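Local coordinates for type III secretion system effector protein ExoU (Pseudomonas fluorescens, PDB 4QMK), which probably acts as a patatin-like phospholipase, delivered into host cells by type III secretion and brought to the plasma membrane through a phosphatidylinositol 4,5-bisphosphate binding domain, at residues 77-81 / 334-338; 110-116 / 239-243. One frame throughout, in Å; residues are numbered along the deposited sequence.

Interactions 1 and 2 sit on the same mixed sheet of the patatin-like phospholipase fold, with centres about 17 Å apart and nearest atoms about 6 Å apart. Interaction 1 uses strand 332-337 and interaction 2 the start of strand 242-251; between these two lie strands 68-72 and 99-103, and neighbours among all four run parallel. Chain order is 77-81, 110-116, 239-243, 334-338, nesting interaction 2 inside interaction 1. Each packs chain following one of these middle strands, the entry to helix 81-90 or the end of helix 107-114, against the strand beside it, on the side away from the other, so the segments that probably carry the oxyanion hole and the nucleophile elbow are fixed to this sheet.

Interaction 1: 77-81 / 334-338; sequences KGIAF and IVKFE
The aliphatic part of Lys77 lies over one face of the Phe337 ring: CD is 3.7 Å from the ring centroid and 23° off its normal, a CH-pi contact displaced toward the rim. With CG between the backbone N and the carbonyl carbon (chi1 39°), the lysine chain is laid across the ring, and CB also rests 3.8 Å from Phe337 CE2. The chain bends only at its last torsion, beyond the methylene that makes the closest approach. Phe81 meets the far end of the same ring. Its CE1 is 3.5 Å from Phe337 CZ, yet the planes stand at 58° with centroids 5.3 Å apart, an oblique pair that is neither a parallel stack nor a T-shape. Residues 77-80 form a 3-10 turn, evidenced by Ala80 N bonding to Lys77 O at 3.0 Å, and this turn, which includes the last glycine of the glycine-rich segment after strand 68-72, leads into helix 81-90; in patatin-like phospholipases that segment typically contributes the oxyanion hole. No hydrogen bond crosses to strand 332-337, so the turn is held against it by apolar packing. Ala80 CB comes to the edge of the Phe337 ring, near its plane, at 4.1 Å from CE2, while Val335 CG1 approaches the Phe81 ring edge in plane, 3.8 Å from CE1. Val335 is buried between Leu69 and Leu71 of strand 68-72 and Leu385 of strand 382-389, and Ala80 also touches Leu385 and Leu414, the latter on helix 408-431.

Interaction 2: 110-116 / 239-243; sequences AALLASG and AIKQL
Ala114 O, at the last turn of its helix, accepts a 2.8 Å hydrogen bond from Lys241 N. The bond is nearly straight (174° at the hydrogen) and lies in the carbonyl plane on a lone pair; Ile240 CA adds a CH...O contact to this oxygen at 3.4 Å. The carbonyl is thus tied to the chain just ahead of strand 242-251. Beside it, Ala114 CB packs 3.9 Å from Leu243 CB. Leu243 carries its CG opposite the backbone N (chi1 173°), which directs both methyls along the helix flank: CD1 reaches Ala110 CB at 3.7 Å and CD2 reaches Ala111 CB at 4.0 Å. Helix 107-114 follows strand 99-103 through a GxSxG pattern at Gly102, Ser104 and Gly106, consistent with the nucleophile elbow of patatin-like enzymes, and Ala110 also touches that turn. The helix closes in a Schellman motif at Gly116, where phi is 96°, and Gly116 CA makes a CH...O contact with Ala239 O at 3.4 Å. Gly116 N bonds back to Leu113 O at 2.9 Å. Within the helix end, Ala111 O is held by two donors from opposite faces of its plane, Ser115 OG at 3.0 Å and Ser115 N. The Lys241 side chain, bent at its second and fourth torsions, carries its ammonium away from the helix, to Val97 O and Pro238 O. Leu230 of helix 227-236 packs on Ala114, Ile240 and Leu243, while Ser195 OG and His199 NE2 of helix 183-201 bond to Ser115 O and Gly116 O respectively.

Interaction 1: 77-81 / 334-338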
loop_
_atom_site.group_PDB
_atom_site.type_symbol
_atom_site.label_atom_id
_atom_site.label_comp_id
_atom_site.label_asym_id
_atom_site.label_seq_id
_atom_site.Cartn_x
_atom_site.Cartn_y
_atom_site.Cartn_z
ATOM N N LYS A 77 3.438 -33.905 -10.574
ATOM C CA LYS A 77 4.482 -33.871 -11.612
ATOM C C LYS A 77 5.668 -32.962 -11.205
ATOM O O LYS A 77 6.775 -33.130 -11.675
ATOM C CB LYS A 77 3.926 -33.504 -12.991
ATOM C CG LYS A 77 2.842 -32.427 -13.030
ATOM C CD LYS A 77 2.645 -31.966 -14.479
ATOM C CE LYS A 77 1.356 -31.210 -14.777
ATOM N NZ LYS A 77 1.369 -29.789 -14.337
ATOM N N GLY A 78 5.436 -32.052 -10.280
ATOM C CA GLY A 78 6.494 -31.233 -9.783
ATOM C C GLY A 78 7.645 -32.020 -9.189
ATOM O O GLY A 78 8.699 -31.458 -8.929
ATOM N N ILE A 79 7.468 -33.314 -8.988
ATOM C CA ILE A 79 8.476 -34.105 -8.351
ATOM C C ILE A 79 9.611 -34.241 -9.295
ATOM O O ILE A 79 10.697 -34.571 -8.876
ATOM C CB ILE A 79 7.918 -35.504 -7.867
ATOM C CG1 ILE A 79 9.005 -36.344 -7.185
ATOM C CG2 ILE A 79 7.350 -36.334 -9.004
ATOM C CD1 ILE A 79 9.544 -35.661 -5.951
ATOM N N ALA A 80 9.420 -33.941 -10.567
ATOM C CA ALA A 80 10.554 -33.970 -11.535
ATOM C C ALA A 80 11.469 -32.735 -11.457
ATOM O O ALA A 80 12.602 -32.767 -11.906
ATOM C CB ALA A 80 10.020 -34.100 -12.957
ATOM N N PHE A 81 10.981 -31.640 -10.918
ATOM C CA PHE A 81 11.753 -30.401 -10.994
ATOM C C PHE A 81 13.170 -30.469 -10.415
ATOM O O PHE A 81 14.072 -29.769 -10.887
ATOM C CB PHE A 81 10.988 -29.231 -10.317
ATOM C CG PHE A 81 9.820 -28.714 -11.092
ATOM C CD1 PHE A 81 9.910 -28.502 -12.446
ATOM C CD2 PHE A 81 8.660 -28.308 -10.434
ATOM C CE1 PHE A 81 8.833 -27.965 -13.163
ATOM C CE2 PHE A 81 7.605 -27.738 -11.126
ATOM C CZ PHE A 81 7.692 -27.576 -12.492
ATOM N N ILE A 334 11.741 -22.604 -20.323
ATOM C CA ILE A 334 10.348 -22.747 -19.976
ATOM C C ILE A 334 10.166 -24.179 -19.746
ATOM O O ILE A 334 10.447 -24.979 -20.631
ATOM C CB ILE A 334 9.448 -22.261 -21.149
ATOM C CG1 ILE A 334 9.719 -20.775 -21.384
ATOM C CG2 ILE A 334 7.988 -22.511 -20.824
ATOM C CD1 ILE A 334 9.231 -20.211 -22.735
ATOM N N VAL A 335 9.689 -24.561 -18.593
ATOM C CA VAL A 335 9.678 -26.031 -18.246
ATOM C C VAL A 335 8.297 -26.564 -18.229
ATOM O O VAL A 335 7.511 -26.139 -17.414
ATOM C CB VAL A 335 10.305 -26.265 -16.878
ATOM C CG1 VAL A 335 10.376 -27.742 -16.578
ATOM C CG2 VAL A 335 11.702 -25.666 -16.860
ATOM N N LYS A 336 7.993 -27.442 -19.191
ATOM C CA LYS A 336 6.696 -28.106 -19.304
ATOM C C LYS A 336 6.799 -29.606 -19.121
ATOM O O LYS A 336 7.868 -30.186 -19.157
ATOM C CB LYS A 336 6.088 -27.871 -20.677
ATOM C CG LYS A 336 5.523 -26.492 -20.805
ATOM C CD LYS A 336 4.988 -26.179 -22.189
ATOM C CE LYS A 336 4.544 -24.704 -22.200
ATOM N NZ LYS A 336 3.886 -24.224 -23.456
ATOM N N PHE A 337 5.649 -30.246 -19.006
ATOM C CA PHE A 337 5.614 -31.692 -18.899
ATOM C C PHE A 337 5.030 -32.368 -20.156
ATOM O O PHE A 337 4.190 -31.791 -20.851
ATOM C CB PHE A 337 4.859 -32.050 -17.646
ATOM C CG PHE A 337 5.499 -31.541 -16.415
ATOM C CD1 PHE A 337 5.246 -30.279 -15.982
ATOM C CD2 PHE A 337 6.387 -32.333 -15.708
ATOM C CE1 PHE A 337 5.861 -29.810 -14.837
ATOM C CE2 PHE A 337 7.008 -31.878 -14.595
ATOM C CZ PHE A 337 6.744 -30.620 -14.143
ATOM N N GLU A 338 5.486 -33.601 -20.408
ATOM C CA GLU A 338 5.105 -34.447 -21.593
ATOM C C GLU A 338 3.628 -34.509 -22.031
ATOM O O GLU A 338 2.743 -34.620 -21.199
ATOM C CB GLU A 338 5.613 -35.876 -21.348
ATOM C CG GLU A 338 5.408 -36.816 -22.532
ATOM C CD GLU A 338 6.033 -38.194 -22.327
ATOM O OE1 GLU A 338 5.721 -39.103 -23.113
ATOM O OE2 GLU A 338 6.830 -38.373 -21.392
#

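Interaction 2: 110-116 / 239-243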
loop_
_atom_site.group_PDB
_atom_site.type_symbol
_atom_site.label_atom_id
_atom_site.label_comp_id
_atom_site.label_asym_id
_atom_site.label_seq_id
_atom_site.Cartn_x
_atom_site.Cartn_y
_atom_site.Cartn_z
ATOM N N ALA A 110 8.780 -22.216 -7.565
ATOM C CA ALA A 110 9.364 -20.982 -7.960
ATOM C C ALA A 110 9.753 -20.175 -6.741
ATOM O O ALA A 110 10.823 -19.607 -6.705
ATOM C CB ALA A 110 8.409 -20.202 -8.801
ATOM N N ALA A 111 8.890 -20.134 -5.737
ATOM C CA ALA A 111 9.209 -19.373 -4.545
ATOM C C ALA A 111 10.439 -19.960 -3.835
ATOM O O ALA A 111 11.364 -19.211 -3.442
ATOM C CB ALA A 111 8.031 -19.280 -3.614
ATOM N N LEU A 112 10.499 -21.288 -3.719
ATOM C CA LEU A 112 11.661 -21.884 -3.050
ATOM C C LEU A 112 12.945 -21.541 -3.789
ATOM O O LEU A 112 13.940 -21.156 -3.191
ATOM C CB LEU A 112 11.491 -23.380 -2.908
ATOM C CG LEU A 112 10.360 -23.828 -1.966
ATOM C CD1 LEU A 112 10.315 -25.344 -1.828
ATOM C CD2 LEU A 112 10.541 -23.195 -0.608
ATOM N N LEU A 113 12.918 -21.623 -5.103
ATOM C CA LEU A 113 14.127 -21.311 -5.897
ATOM C C LEU A 113 14.481 -19.829 -5.896
ATOM O O LEU A 113 15.619 -19.495 -5.799
ATOM C CB LEU A 113 14.009 -21.814 -7.329
ATOM C CG LEU A 113 13.945 -23.330 -7.500
ATOM C CD1 LEU A 113 13.627 -23.771 -8.917
ATOM C CD2 LEU A 113 15.259 -23.929 -7.087
ATOM N N ALA A 114 13.504 -18.954 -5.914
ATOM C CA ALA A 114 13.808 -17.567 -5.957
ATOM C C ALA A 114 14.485 -17.136 -4.685
ATOM O O ALA A 114 15.227 -16.151 -4.674
ATOM C CB ALA A 114 12.559 -16.735 -6.209
ATOM N N SER A 115 14.221 -17.891 -3.628
ATOM C CA SER A 115 14.772 -17.657 -2.310
ATOM C C SER A 115 16.192 -18.124 -2.175
ATOM O O SER A 115 16.829 -17.941 -1.123
ATOM C CB SER A 115 13.942 -18.392 -1.250
ATOM O OG SER A 115 12.669 -17.788 -1.141
ATOM N N GLY A 116 16.693 -18.774 -3.198
ATOM C CA GLY A 116 18.091 -19.168 -3.199
ATOM C C GLY A 116 18.364 -20.577 -2.734
ATOM O O GLY A 116 19.469 -20.863 -2.393
ATOM N N ALA A 239 22.332 -15.231 -5.955
ATOM C CA ALA A 239 21.585 -16.463 -5.746
ATOM C C ALA A 239 20.067 -16.234 -5.491
ATOM O O ALA A 239 19.275 -17.135 -5.703
ATOM C CB ALA A 239 22.181 -17.257 -4.593
ATOM N N ILE A 240 19.693 -15.058 -4.995
ATOM C CA ILE A 240 18.304 -14.723 -4.770
ATOM C C ILE A 240 17.735 -14.088 -6.064
ATOM O O ILE A 240 18.356 -13.214 -6.671
ATOM C CB ILE A 240 18.120 -13.691 -3.663
ATOM C CG1 ILE A 240 18.932 -14.013 -2.402
ATOM C CG2 ILE A 240 16.650 -13.587 -3.310
ATOM C CD1 ILE A 240 18.604 -15.345 -1.776
ATOM N N LYS A 241 16.540 -14.509 -6.450
ATOM C CA LYS A 241 15.965 -14.116 -7.715
ATOM C C LYS A 241 14.677 -13.338 -7.584
ATOM O O LYS A 241 13.929 -13.522 -6.654
ATOM C CB LYS A 241 15.618 -15.374 -8.464
ATOM C CG LYS A 241 16.774 -16.067 -9.135
ATOM C CD LYS A 241 17.646 -16.911 -8.249
ATOM C CE LYS A 241 18.759 -17.598 -9.044
ATOM N NZ LYS A 241 19.742 -16.668 -9.675
ATOM N N GLN A 242 14.357 -12.511 -8.546
ATOM C CA GLN A 242 13.028 -11.900 -8.497
ATOM C C GLN A 242 12.031 -12.994 -8.765
ATOM O O GLN A 242 12.390 -14.037 -9.337
ATOM C CB GLN A 242 12.869 -10.815 -9.519
ATOM C CG GLN A 242 13.874 -9.711 -9.367
ATOM C CD GLN A 242 13.775 -8.751 -10.497
ATOM O OE1 GLN A 242 12.689 -8.364 -10.911
ATOM N NE2 GLN A 242 14.895 -8.402 -11.044
ATOM N N LEU A 243 10.788 -12.769 -8.378
ATOM C CA LEU A 243 9.791 -13.829 -8.483
ATOM C C LEU A 243 8.499 -13.325 -9.056
ATOM O O LEU A 243 8.049 -12.241 -8.673
ATOM C CB LEU A 243 9.531 -14.408 -7.102
ATOM C CG LEU A 243 8.398 -15.441 -6.943
ATOM C CD1 LEU A 243 8.736 -16.715 -7.688
ATOM C CD2 LEU A 243 8.203 -15.750 -5.482
#